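Local coordinates for protein Lys-gingipain catalytic subunit (Porphyromonas gingivalis, PDB 6I9A) that cleaves proteins after lysine as a secreted cysteine endopeptidase of family C25, a probable virulence factor of a periodontal pathogen, here with the inhibitor KYT-36 bound, at residues A[252-257]-A[356-361]; A[120-125]-A[261-266]; A[211-216]-A[220-225]. One frame throughout, in Å; residues are numbered along the deposited sequence.

Contact 1: A[252-257]-A[356-361]; sequences AQFDYV and AYHVLG. With CA (calcium ion), chain H.
A buried aromatic and apolar contact joins Phe254 and Ala252 to His358 and Leu360. It sets the loop between strand 242-247 and helix 261-267 against strand 357-361, the outermost strand of the six-stranded sheet, antiparallel to its neighbour 273-279. Phe254 and His358 form a T-shaped pair, the phenyl edge turned to the imidazole face with planes at 72° and centroids 5.1 Å apart. CE1 of Phe254 does most of the touching and lies 3.5 Å from CD2 of His358. It lies above the imidazole plane, displaced from the centre toward the rim. Phe254 reaches the strand because its CG stands between the backbone N and the carbonyl carbon (chi1 57°).

The imidazole is held at both nitrogens. ND1 donates to Ala356 O at 2.9 Å, from above the carbonyl plane, and NE2 is hydrogen-bonded to the backbone N of Asp102. Leu360 adds methyl contacts: its CD1 lies 4.0 Å from Ala252 CB, and its CD2 lies near Phe254 CB.

Phe254 also belongs to a calcium site. Its carbonyl O binds the ion at 2.4 Å, beside Asp85, Glu263 and three waters. Water 1 of that shell donates to Tyr256 O at 2.8 Å. The ring of Phe254 packs on the side chains of strand 357-361, while its backbone oxygen serves the metal. The two hydrogen bonds of the imidazole probably set its rotation and so the face that Phe254 meets.

Contact 2: A[120-125]-A[261-266]; sequences RMSASS and FGEVIT. With CA (calcium ion), chain H.
Ser122 and Glu263 meet over one short hydrogen bond, and Glu263 goes on to a calcium ion. Glu263 lies in the first turn of helix 261-267. Its CB leaves the helix with CG anti to the carbonyl carbon (chi1 -76°), and the chain is extended beyond CG. CG lies 3.7 Å from Ser122 OG. The carboxylate carbon CD then brings both oxygens to the ion. OE1 binds the calcium at 2.6 Å and also accepts from the backbone N of Cys260, just before the helix. OE2 binds at 2.5 Å.

This is bidentate coordination by a carboxylate. The site is completed by Asp85, the carbonyl O of Phe254 and three waters, which lie 2.4 to 2.5 Å from the metal. The glutamate thus brings the start of the helix to the same ion as the two loops that carry Asp85 and Phe254.

OE2 has a second partner. The OG of Ser122 donates to it at 2.6 Å, on the anti side and 18° out of the carboxylate plane. Ser122 follows strand 117-121, the edge of the four-stranded parallel sheet. Its OG stands anti to the backbone N (chi1 179°) and faces the helix. Arg267, next along the chain after this part of the helix, is hydrogen-bonded to the same OG through NH2. The serine is a second-shell residue, placed to position a first-shell ligand. Farther along the helix, water 4 donates to Ser122 O at 2.9 Å and to Thr266 OG1 at 2.8 Å, bridging the residue after the strand to the helix.

Contact 3: A[211-216]-A[220-225]; sequences ANYTAH and TAWADP. With H8E (benzyl-N-[(2S)-1-[[(3S)-7-amino-1-(benzylamino)-1,2-dioxoheptan-3-yl]amino]-5-(2-methyl-2-phenylhydrazinyl)-1,5-dioxopentan-2-yl]carbamate), chain I.
The end of strand 210-214, which leads into the active-site residue His216, packs here on the short strand 221-223. At the centre, the phenol of Tyr213 and the five-membered ring of Trp222 make an offset stack, with planes at 6° and centroids 4.4 Å apart. The two side chains run in opposite directions, which gives two CH-pi contacts. Tyr213 CB sits 3.4 Å from the centroid of the indole six-membered ring, and Trp222 CB sits 3.7 Å from that of the phenol. The indole NE1 is hydrogen-bonded to Tyr276 OH.

Tyr213 CG is anti to the backbone N (chi1 169°), which carries the phenol along the indole to Asp224. Its OH donates to His216 O at 2.7 Å and accepts from Asp224 N at 3.0 Å in a nearly straight bond (169°). Ala223 N also donates to His216 O, at 2.9 Å.

His216, assigned as the catalytic proton donor, is hydrogen-bonded through NE2 to Asp160 OD2. The inhibitor lies alongside: its lysine-like amine NAB donates to Thr214 OG1 at 2.9 Å, and the ring of its benzylamide lies against Ala223 CB (CAH at 3.5 Å). Two donors grip His216 O and probably hold the histidine backbone in place beside the pocket.

All three contacts belong to the catalytic part of the C25 peptidase and are mainly buried. Contacts 1 and 2 share one calcium ion and its three waters, and their segments alternate along the chain. They also join directly, since strand 117-121 meets strand 357-361 through probable backbone hydrogen bonds of Arg120, linking the four-stranded parallel sheet to the six-stranded mixed sheet. Contact 1 is aromatic and apolar, whereas contact 2 is polar and metal-centred. Contact 3 is nested within the chain loop closed by contact 2. It lies farther from the chain centre, has partly exposed residues and borders the inhibitor pocket. Phe261 stacked on Trp222 connects contacts 2 and 3.

Contact 1: A[252-257]-A[356-361]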
loop_
_atom_site.group_PDB
_atom_site.type_symbol
_atom_site.label_atom_id
_atom_site.label_comp_id
_atom_site.label_asym_id
_atom_site.label_seq_id
_atom_site.Cartn_x
_atom_site.Cartn_y
_atom_site.Cartn_z
ATOM N N ALA A 252 -10.840 -9.084 -4.600
ATOM C CA ALA A 252 -10.699 -8.547 -3.241
ATOM C C ALA A 252 -12.049 -8.551 -2.567
ATOM O O ALA A 252 -12.280 -7.765 -1.648
ATOM C CB ALA A 252 -10.079 -7.153 -3.284
ATOM N N GLN A 253 -12.950 -9.476 -2.924
ATOM C CA GLN A 253 -14.292 -9.557 -2.257
ATOM C C GLN A 253 -14.098 -10.336 -0.955
ATOM O O GLN A 253 -14.336 -11.543 -0.856
ATOM C CB GLN A 253 -15.282 -10.233 -3.194
ATOM C CG GLN A 253 -16.727 -9.937 -2.735
ATOM C CD GLN A 253 -17.727 -10.492 -3.702
ATOM O OE1 GLN A 253 -18.437 -11.492 -3.410
ATOM N NE2 GLN A 253 -17.826 -9.862 -4.848
ATOM N N PHE A 254 -13.694 -9.590 0.077
ATOM C CA PHE A 254 -13.148 -10.208 1.274
ATOM C C PHE A 254 -14.185 -10.665 2.280
ATOM O O PHE A 254 -13.796 -11.190 3.341
ATOM C CB PHE A 254 -12.087 -9.279 1.927
ATOM C CG PHE A 254 -12.614 -7.913 2.279
ATOM C CD1 PHE A 254 -12.426 -6.831 1.418
ATOM C CD2 PHE A 254 -13.262 -7.700 3.479
ATOM C CE1 PHE A 254 -12.936 -5.567 1.742
ATOM C CE2 PHE A 254 -13.793 -6.447 3.800
ATOM C CZ PHE A 254 -13.606 -5.370 2.946
ATOM N N ASP A 255 -15.505 -10.593 1.968
ATOM C CA ASP A 255 -16.529 -11.276 2.750
ATOM C C ASP A 255 -17.080 -12.504 2.001
ATOM O O ASP A 255 -18.116 -13.050 2.412
ATOM C CB ASP A 255 -17.663 -10.311 3.096
ATOM C CG ASP A 255 -18.579 -10.015 1.941
ATOM O OD1 ASP A 255 -18.131 -10.176 0.777
ATOM O OD2 ASP A 255 -19.758 -9.641 2.191
ATOM N N TYR A 256 -16.370 -12.997 0.997
ATOM C CA TYR A 256 -16.785 -14.183 0.275
ATOM C C TYR A 256 -16.793 -15.406 1.214
ATOM O O TYR A 256 -16.121 -15.426 2.261
ATOM C CB TYR A 256 -15.841 -14.405 -0.903
ATOM C CG TYR A 256 -16.246 -15.528 -1.838
ATOM C CD1 TYR A 256 -17.496 -15.521 -2.481
ATOM C CD2 TYR A 256 -15.340 -16.522 -2.189
ATOM C CE1 TYR A 256 -17.827 -16.501 -3.427
ATOM C CE2 TYR A 256 -15.673 -17.511 -3.110
ATOM C CZ TYR A 256 -16.928 -17.518 -3.694
ATOM O OH TYR A 256 -17.237 -18.532 -4.580
ATOM N N VAL A 257 -17.536 -16.454 0.818
ATOM C CA VAL A 257 -17.711 -17.685 1.609
ATOM C C VAL A 257 -16.379 -18.417 1.805
ATOM O O VAL A 257 -16.263 -19.225 2.731
ATOM C CB VAL A 257 -18.798 -18.604 0.990
ATOM C CG1 VAL A 257 -18.397 -19.104 -0.399
ATOM C CG2 VAL A 257 -19.163 -19.763 1.919
ATOM N N ALA A 356 -15.077 0.313 -4.440
ATOM C CA ALA A 356 -14.673 -0.977 -4.985
ATOM C C ALA A 356 -13.257 -1.418 -4.593
ATOM O O ALA A 356 -13.042 -2.548 -4.168
ATOM C CB ALA A 356 -14.758 -0.936 -6.516
ATOM N N TYR A 357 -12.273 -0.532 -4.840
ATOM C CA TYR A 357 -10.865 -0.919 -4.684
ATOM C C TYR A 357 -10.436 -0.923 -3.240
ATOM O O TYR A 357 -10.823 -0.031 -2.440
ATOM C CB TYR A 357 -9.979 -0.055 -5.568
ATOM C CG TYR A 357 -9.787 -0.659 -6.954
ATOM C CD1 TYR A 357 -10.691 -0.407 -7.993
ATOM C CD2 TYR A 357 -8.748 -1.548 -7.207
ATOM C CE1 TYR A 357 -10.532 -1.004 -9.242
ATOM C CE2 TYR A 357 -8.577 -2.120 -8.461
ATOM C CZ TYR A 357 -9.462 -1.836 -9.476
ATOM O OH TYR A 357 -9.223 -2.414 -10.703
ATOM N N HIS A 358 -9.643 -1.925 -2.885
ATOM C CA HIS A 358 -9.121 -2.073 -1.528
ATOM C C HIS A 358 -7.681 -2.470 -1.557
ATOM O O HIS A 358 -7.223 -3.130 -2.491
ATOM C CB HIS A 358 -9.907 -3.202 -0.809
ATOM C CG HIS A 358 -11.318 -2.812 -0.454
ATOM N ND1 HIS A 358 -12.318 -2.785 -1.390
ATOM C CD2 HIS A 358 -11.827 -2.381 0.733
ATOM C CE1 HIS A 358 -13.413 -2.348 -0.752
ATOM N NE2 HIS A 358 -13.159 -2.085 0.531
ATOM N N VAL A 359 -7.003 -2.151 -0.430
ATOM C CA VAL A 359 -5.717 -2.732 -0.109
ATOM C C VAL A 359 -5.945 -3.837 0.941
ATOM O O VAL A 359 -6.516 -3.566 2.015
ATOM C CB VAL A 359 -4.715 -1.705 0.442
ATOM C CG1 VAL A 359 -3.393 -2.419 0.810
ATOM C CG2 VAL A 359 -4.427 -0.575 -0.572
ATOM N N LEU A 360 -5.437 -5.032 0.641
ATOM C CA LEU A 360 -5.312 -6.152 1.594
ATOM C C LEU A 360 -3.811 -6.327 1.852
ATOM O O LEU A 360 -2.980 -6.172 0.946
ATOM C CB LEU A 360 -5.941 -7.430 1.042
ATOM C CG LEU A 360 -7.475 -7.337 0.961
ATOM C CD1 LEU A 360 -8.051 -8.342 -0.039
ATOM C CD2 LEU A 360 -8.085 -7.572 2.355
ATOM N N GLY A 361 -3.455 -6.600 3.108
ATOM C CA GLY A 361 -2.052 -6.518 3.488
ATOM C C GLY A 361 -1.690 -5.071 3.820
ATOM O O GLY A 361 -2.562 -4.273 4.175
HETATM CA CA CA H . -12.624 -13.025 4.236
HETATM O O HOH W 1 -13.742 -13.972 2.272
HETATM O O HOH W 2 -14.748 -13.315 5.383
HETATM O O HOH W 3 -12.300 -15.361 4.411
#

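Contact 2: A[120-125]-A[261-266]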
loop_
_atom_site.group_PDB
_atom_site.type_symbol
_atom_site.label_atom_id
_atom_site.label_comp_id
_atom_site.label_asym_id
_atom_site.label_seq_id
_atom_site.Cartn_x
_atom_site.Cartn_y
_atom_site.Cartn_z
ATOM N N ARG A 120 -6.445 -3.255 5.004
ATOM C CA ARG A 120 -6.923 -4.322 5.861
ATOM C C ARG A 120 -5.955 -5.483 5.864
ATOM O O ARG A 120 -5.708 -6.106 4.827
ATOM C CB ARG A 120 -8.339 -4.778 5.449
ATOM C CG ARG A 120 -8.859 -5.987 6.231
ATOM C CD ARG A 120 -10.205 -6.450 5.723
ATOM N NE ARG A 120 -11.292 -5.522 6.031
ATOM C CZ ARG A 120 -12.243 -5.773 6.932
ATOM N NH1 ARG A 120 -12.132 -6.822 7.776
ATOM N NH2 ARG A 120 -13.283 -4.972 7.030
ATOM N N MET A 121 -5.382 -5.777 7.041
ATOM C CA MET A 121 -4.560 -6.946 7.282
ATOM C C MET A 121 -5.541 -8.045 7.630
ATOM O O MET A 121 -5.853 -8.271 8.807
ATOM C CB MET A 121 -3.571 -6.658 8.421
ATOM C CG MET A 121 -2.714 -5.410 8.176
ATOM S SD MET A 121 -1.270 -5.759 7.163
ATOM C CE MET A 121 -0.275 -6.288 8.413
ATOM N N SER A 122 -6.118 -8.688 6.617
ATOM C CA SER A 122 -7.163 -9.694 6.850
ATOM C C SER A 122 -6.545 -11.049 7.155
ATOM O O SER A 122 -5.811 -11.612 6.315
ATOM C CB SER A 122 -8.074 -9.806 5.626
ATOM O OG SER A 122 -9.015 -10.817 5.957
ATOM N N ALA A 123 -6.859 -11.581 8.333
ATOM C CA ALA A 123 -6.337 -12.861 8.784
ATOM C C ALA A 123 -7.438 -13.600 9.497
ATOM O O ALA A 123 -8.271 -12.964 10.151
ATOM C CB ALA A 123 -5.162 -12.633 9.734
ATOM N N SER A 124 -7.392 -14.945 9.453
ATOM C CA SER A 124 -8.345 -15.755 10.184
ATOM C C SER A 124 -7.737 -16.369 11.434
ATOM O O SER A 124 -8.437 -17.080 12.181
ATOM C CB SER A 124 -8.891 -16.858 9.280
ATOM O OG SER A 124 -7.922 -17.837 8.958
ATOM N N SER A 125 -6.463 -16.175 11.656
ATOM C CA SER A 125 -5.761 -16.694 12.813
ATOM C C SER A 125 -4.579 -15.784 13.104
ATOM O O SER A 125 -4.051 -15.130 12.186
ATOM C CB SER A 125 -5.259 -18.105 12.501
ATOM O OG SER A 125 -4.223 -18.070 11.535
ATOM N N PHE A 261 -8.999 -14.201 -3.317
ATOM C CA PHE A 261 -7.668 -14.203 -3.872
ATOM C C PHE A 261 -6.745 -13.214 -3.138
ATOM O O PHE A 261 -5.594 -13.554 -2.817
ATOM C CB PHE A 261 -7.795 -13.844 -5.371
ATOM C CG PHE A 261 -6.501 -13.832 -6.121
ATOM C CD1 PHE A 261 -5.708 -12.681 -6.169
ATOM C CD2 PHE A 261 -6.096 -14.951 -6.843
ATOM C CE1 PHE A 261 -4.527 -12.654 -6.906
ATOM C CE2 PHE A 261 -4.918 -14.923 -7.590
ATOM C CZ PHE A 261 -4.157 -13.764 -7.648
ATOM N N GLY A 262 -7.233 -11.981 -2.888
ATOM C CA GLY A 262 -6.371 -10.996 -2.225
ATOM C C GLY A 262 -6.016 -11.383 -0.791
ATOM O O GLY A 262 -4.932 -11.036 -0.299
ATOM N N GLU A 263 -6.941 -12.085 -0.102
ATOM C CA GLU A 263 -6.654 -12.563 1.242
ATOM C C GLU A 263 -5.627 -13.690 1.160
ATOM O O GLU A 263 -4.682 -13.747 1.934
ATOM C CB GLU A 263 -7.946 -13.042 1.921
ATOM C CG GLU A 263 -8.800 -11.865 2.382
ATOM C CD GLU A 263 -10.149 -12.291 2.936
ATOM O OE1 GLU A 263 -10.876 -13.066 2.277
ATOM O OE2 GLU A 263 -10.520 -11.758 4.005
ATOM N N VAL A 264 -5.834 -14.652 0.233
ATOM C CA VAL A 264 -4.874 -15.774 0.174
ATOM C C VAL A 264 -3.486 -15.282 -0.194
ATOM O O VAL A 264 -2.496 -15.743 0.402
ATOM C CB VAL A 264 -5.390 -16.845 -0.817
ATOM C CG1 VAL A 264 -4.357 -17.958 -1.024
ATOM C CG2 VAL A 264 -6.692 -17.457 -0.295
ATOM N N ILE A 265 -3.368 -14.379 -1.167
ATOM C CA ILE A 265 -2.040 -14.013 -1.654
ATOM C C ILE A 265 -1.234 -13.290 -0.562
ATOM O O ILE A 265 0.003 -13.349 -0.597
ATOM C CB ILE A 265 -2.139 -13.199 -2.968
ATOM C CG1 ILE A 265 -0.869 -13.364 -3.804
ATOM C CG2 ILE A 265 -2.497 -11.701 -2.704
ATOM C CD1 ILE A 265 -1.058 -12.781 -5.247
ATOM N N THR A 266 -1.927 -12.633 0.401
ATOM C CA THR A 266 -1.228 -11.988 1.495
ATOM C C THR A 266 -1.070 -12.937 2.677
ATOM O O THR A 266 -0.044 -12.861 3.360
ATOM C CB THR A 266 -1.920 -10.694 1.872
ATOM O OG1 THR A 266 -3.335 -10.899 2.109
ATOM C CG2 THR A 266 -1.711 -9.637 0.841
HETATM CA CA CA H . -12.624 -13.025 4.236
HETATM O O HOH W 4 -5.010 -9.866 4.168
HETATM O O HOH W 2 -14.748 -13.315 5.383
HETATM O O HOH W 1 -13.742 -13.972 2.272
HETATM O O HOH W 3 -12.300 -15.361 4.411
#

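Contact 3: A[211-216]-A[220-225]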
loop_
_atom_site.group_PDB
_atom_site.type_symbol
_atom_site.label_atom_id
_atom_site.label_comp_id
_atom_site.label_asym_id
_atom_site.label_seq_id
_atom_site.Cartn_x
_atom_site.Cartn_y
_atom_site.Cartn_z
ATOM N N ALA A 211 3.601 -7.467 -9.567
ATOM C CA ALA A 211 2.838 -8.237 -10.552
ATOM C C ALA A 211 1.535 -7.519 -10.777
ATOM O O ALA A 211 0.819 -7.227 -9.800
ATOM C CB ALA A 211 2.596 -9.640 -10.048
ATOM N N ASN A 212 1.207 -7.229 -12.062
ATOM C CA ASN A 212 -0.069 -6.551 -12.372
ATOM C C ASN A 212 -0.740 -7.312 -13.505
ATOM O O ASN A 212 -0.137 -7.543 -14.564
ATOM C CB ASN A 212 0.217 -5.119 -12.788
ATOM C CG ASN A 212 -0.956 -4.199 -13.069
ATOM O OD1 ASN A 212 -0.746 -3.162 -13.693
ATOM N ND2 ASN A 212 -2.160 -4.515 -12.590
ATOM N N TYR A 213 -1.978 -7.732 -13.246
ATOM C CA TYR A 213 -2.833 -8.450 -14.176
ATOM C C TYR A 213 -4.034 -7.559 -14.472
ATOM O O TYR A 213 -4.701 -7.073 -13.549
ATOM C CB TYR A 213 -3.278 -9.770 -13.503
ATOM C CG TYR A 213 -4.367 -10.519 -14.232
ATOM C CD1 TYR A 213 -5.709 -10.255 -13.967
ATOM C CD2 TYR A 213 -4.067 -11.552 -15.110
ATOM C CE1 TYR A 213 -6.726 -10.995 -14.555
ATOM C CE2 TYR A 213 -5.081 -12.303 -15.713
ATOM C CZ TYR A 213 -6.410 -12.021 -15.426
ATOM O OH TYR A 213 -7.408 -12.761 -16.048
ATOM N N THR A 214 -4.366 -7.378 -15.757
ATOM C CA THR A 214 -5.581 -6.677 -16.171
ATOM C C THR A 214 -6.314 -7.552 -17.183
ATOM O O THR A 214 -5.781 -7.856 -18.278
ATOM C CB THR A 214 -5.271 -5.283 -16.711
ATOM O OG1 THR A 214 -6.550 -4.757 -17.165
ATOM C CG2 THR A 214 -4.277 -5.218 -17.877
ATOM N N ALA A 215 -7.498 -8.016 -16.802
ATOM C CA ALA A 215 -8.444 -8.856 -17.583
ATOM C C ALA A 215 -9.464 -9.442 -16.606
ATOM O O ALA A 215 -9.849 -8.727 -15.690
ATOM C CB ALA A 215 -7.756 -9.944 -18.422
ATOM N N HIS A 216 -9.940 -10.679 -16.789
ATOM C CA HIS A 216 -11.058 -11.210 -15.978
ATOM C C HIS A 216 -10.614 -11.737 -14.641
ATOM O O HIS A 216 -9.595 -12.449 -14.550
ATOM C CB HIS A 216 -11.790 -12.317 -16.735
ATOM C CG HIS A 216 -12.208 -11.957 -18.119
ATOM N ND1 HIS A 216 -12.181 -12.899 -19.126
ATOM C CD2 HIS A 216 -12.579 -10.783 -18.653
ATOM C CE1 HIS A 216 -12.574 -12.286 -20.226
ATOM N NE2 HIS A 216 -12.860 -11.031 -19.993
ATOM N N THR A 220 -11.635 -15.982 -6.443
ATOM C CA THR A 220 -10.488 -16.795 -6.027
ATOM C C THR A 220 -9.454 -16.970 -7.118
ATOM O O THR A 220 -8.600 -17.865 -7.013
ATOM C CB THR A 220 -10.983 -18.176 -5.517
ATOM O OG1 THR A 220 -11.711 -18.816 -6.572
ATOM C CG2 THR A 220 -11.823 -18.060 -4.271
ATOM N N ALA A 221 -9.467 -16.116 -8.160
ATOM C CA ALA A 221 -8.507 -16.296 -9.233
ATOM C C ALA A 221 -8.356 -15.066 -10.079
ATOM O O ALA A 221 -9.307 -14.313 -10.328
ATOM C CB ALA A 221 -8.923 -17.462 -10.171
ATOM N N TRP A 222 -7.161 -14.934 -10.662
ATOM C CA TRP A 222 -6.960 -14.218 -11.921
ATOM C C TRP A 222 -7.397 -15.257 -12.961
ATOM O O TRP A 222 -6.859 -16.369 -12.985
ATOM C CB TRP A 222 -5.511 -13.764 -12.106
ATOM C CG TRP A 222 -5.112 -12.685 -11.156
ATOM C CD1 TRP A 222 -5.930 -11.887 -10.404
ATOM C CD2 TRP A 222 -3.790 -12.177 -10.987
ATOM N NE1 TRP A 222 -5.184 -10.936 -9.752
ATOM C CE2 TRP A 222 -3.863 -11.095 -10.091
ATOM C CE3 TRP A 222 -2.528 -12.559 -11.487
ATOM C CZ2 TRP A 222 -2.742 -10.310 -9.752
ATOM C CZ3 TRP A 222 -1.409 -11.822 -11.097
ATOM C CH2 TRP A 222 -1.521 -10.717 -10.232
ATOM N N ALA A 223 -8.407 -14.968 -13.781
ATOM C CA ALA A 223 -9.090 -16.047 -14.487
ATOM C C ALA A 223 -8.420 -16.552 -15.758
ATOM O O ALA A 223 -8.583 -17.750 -16.073
ATOM C CB ALA A 223 -10.522 -15.641 -14.797
ATOM N N ASP A 224 -7.754 -15.693 -16.516
ATOM C CA ASP A 224 -7.183 -16.181 -17.801
ATOM C C ASP A 224 -6.134 -15.185 -18.293
ATOM O O ASP A 224 -6.491 -14.093 -18.766
ATOM C CB ASP A 224 -8.296 -16.319 -18.858
ATOM C CG ASP A 224 -7.829 -16.984 -20.126
ATOM O OD1 ASP A 224 -6.625 -17.157 -20.293
ATOM O OD2 ASP A 224 -8.697 -17.296 -20.994
ATOM N N PRO A 225 -4.850 -15.506 -18.165
ATOM C CA PRO A 225 -4.319 -16.806 -17.736
ATOM C C PRO A 225 -4.640 -17.094 -16.273
ATOM O O PRO A 225 -4.610 -16.199 -15.419
ATOM C CB PRO A 225 -2.814 -16.670 -17.962
ATOM C CG PRO A 225 -2.546 -15.171 -17.945
ATOM C CD PRO A 225 -3.779 -14.611 -18.613
HETATM C CAQ H8E I . -15.095 -14.633 -13.888
HETATM C CAK H8E I . -14.462 -15.876 -14.094
HETATM C CAH H8E I . -13.972 -16.207 -15.359
HETATM C CAL H8E I . -14.112 -15.339 -16.437
HETATM C CAR H8E I . -14.756 -14.132 -16.207
HETATM C CBO H8E I . -15.215 -13.735 -14.959
HETATM C CBA H8E I . -15.896 -12.505 -14.849
HETATM N NBE H8E I . -14.993 -11.365 -14.612
HETATM C CBL H8E I . -15.248 -10.112 -15.080
HETATM O OAE H8E I . -16.202 -9.884 -15.834
HETATM C CBN H8E I . -14.283 -9.019 -14.629
HETATM O OAG H8E I . -13.170 -9.466 -14.211
HETATM C CBS H8E I . -14.202 -7.856 -15.667
HETATM C CBB H8E I . -12.933 -7.007 -15.524
HETATM C CAY H8E I . -12.800 -5.944 -16.617
HETATM C CAX H8E I . -11.695 -4.910 -16.376
HETATM C CAW H8E I . -10.303 -5.498 -16.571
HETATM N NAB H8E I . -9.286 -4.425 -16.354
HETATM N NBG H8E I . -15.386 -6.987 -15.655
HETATM C C H8E I . -16.209 -6.764 -16.680
HETATM O O H8E I . -16.137 -7.289 -17.783
HETATM C CA H8E I . -17.409 -5.907 -16.296
HETATM N N H8E I . -18.007 -5.235 -17.446
HETATM C CBK H8E I . -17.372 -4.244 -18.121
HETATM O OAD H8E I . -16.195 -3.971 -17.844
HETATM O OBI H8E I . -18.067 -3.663 -19.025
HETATM C CBD H8E I . -17.429 -2.637 -19.870
HETATM C CBP H8E I . -18.292 -2.269 -20.993
HETATM C CAS H8E I . -19.093 -1.127 -20.967
HETATM C CAM H8E I . -19.927 -0.737 -22.058
HETATM C CAI H8E I . -19.955 -1.621 -23.151
HETATM C CAN H8E I . -19.210 -2.790 -23.144
HETATM C CAT H8E I . -18.379 -3.128 -22.090
HETATM C CB H8E I . -18.474 -6.792 -15.628
HETATM C CG H8E I . -18.981 -7.938 -16.543
HETATM C CD H8E I . -19.718 -8.977 -15.751
HETATM O OE1 H8E I . -20.907 -8.822 -15.466
HETATM N NE2 H8E I . -18.927 -9.993 -15.359
HETATM N NBT H8E I . -19.365 -10.991 -14.475
HETATM C CAA H8E I . -18.578 -11.012 -13.213
HETATM C CBQ H8E I . -19.823 -12.187 -15.108
HETATM C CAU H8E I . -19.773 -13.433 -14.465
HETATM C CAO H8E I . -20.282 -14.569 -15.090
HETATM C CAJ H8E I . -20.833 -14.477 -16.361
HETATM C CAP H8E I . -20.853 -13.261 -17.029
HETATM C CAV H8E I . -20.369 -12.114 -16.397
HETATM O O HOH W 5 -9.154 -12.885 -18.570
#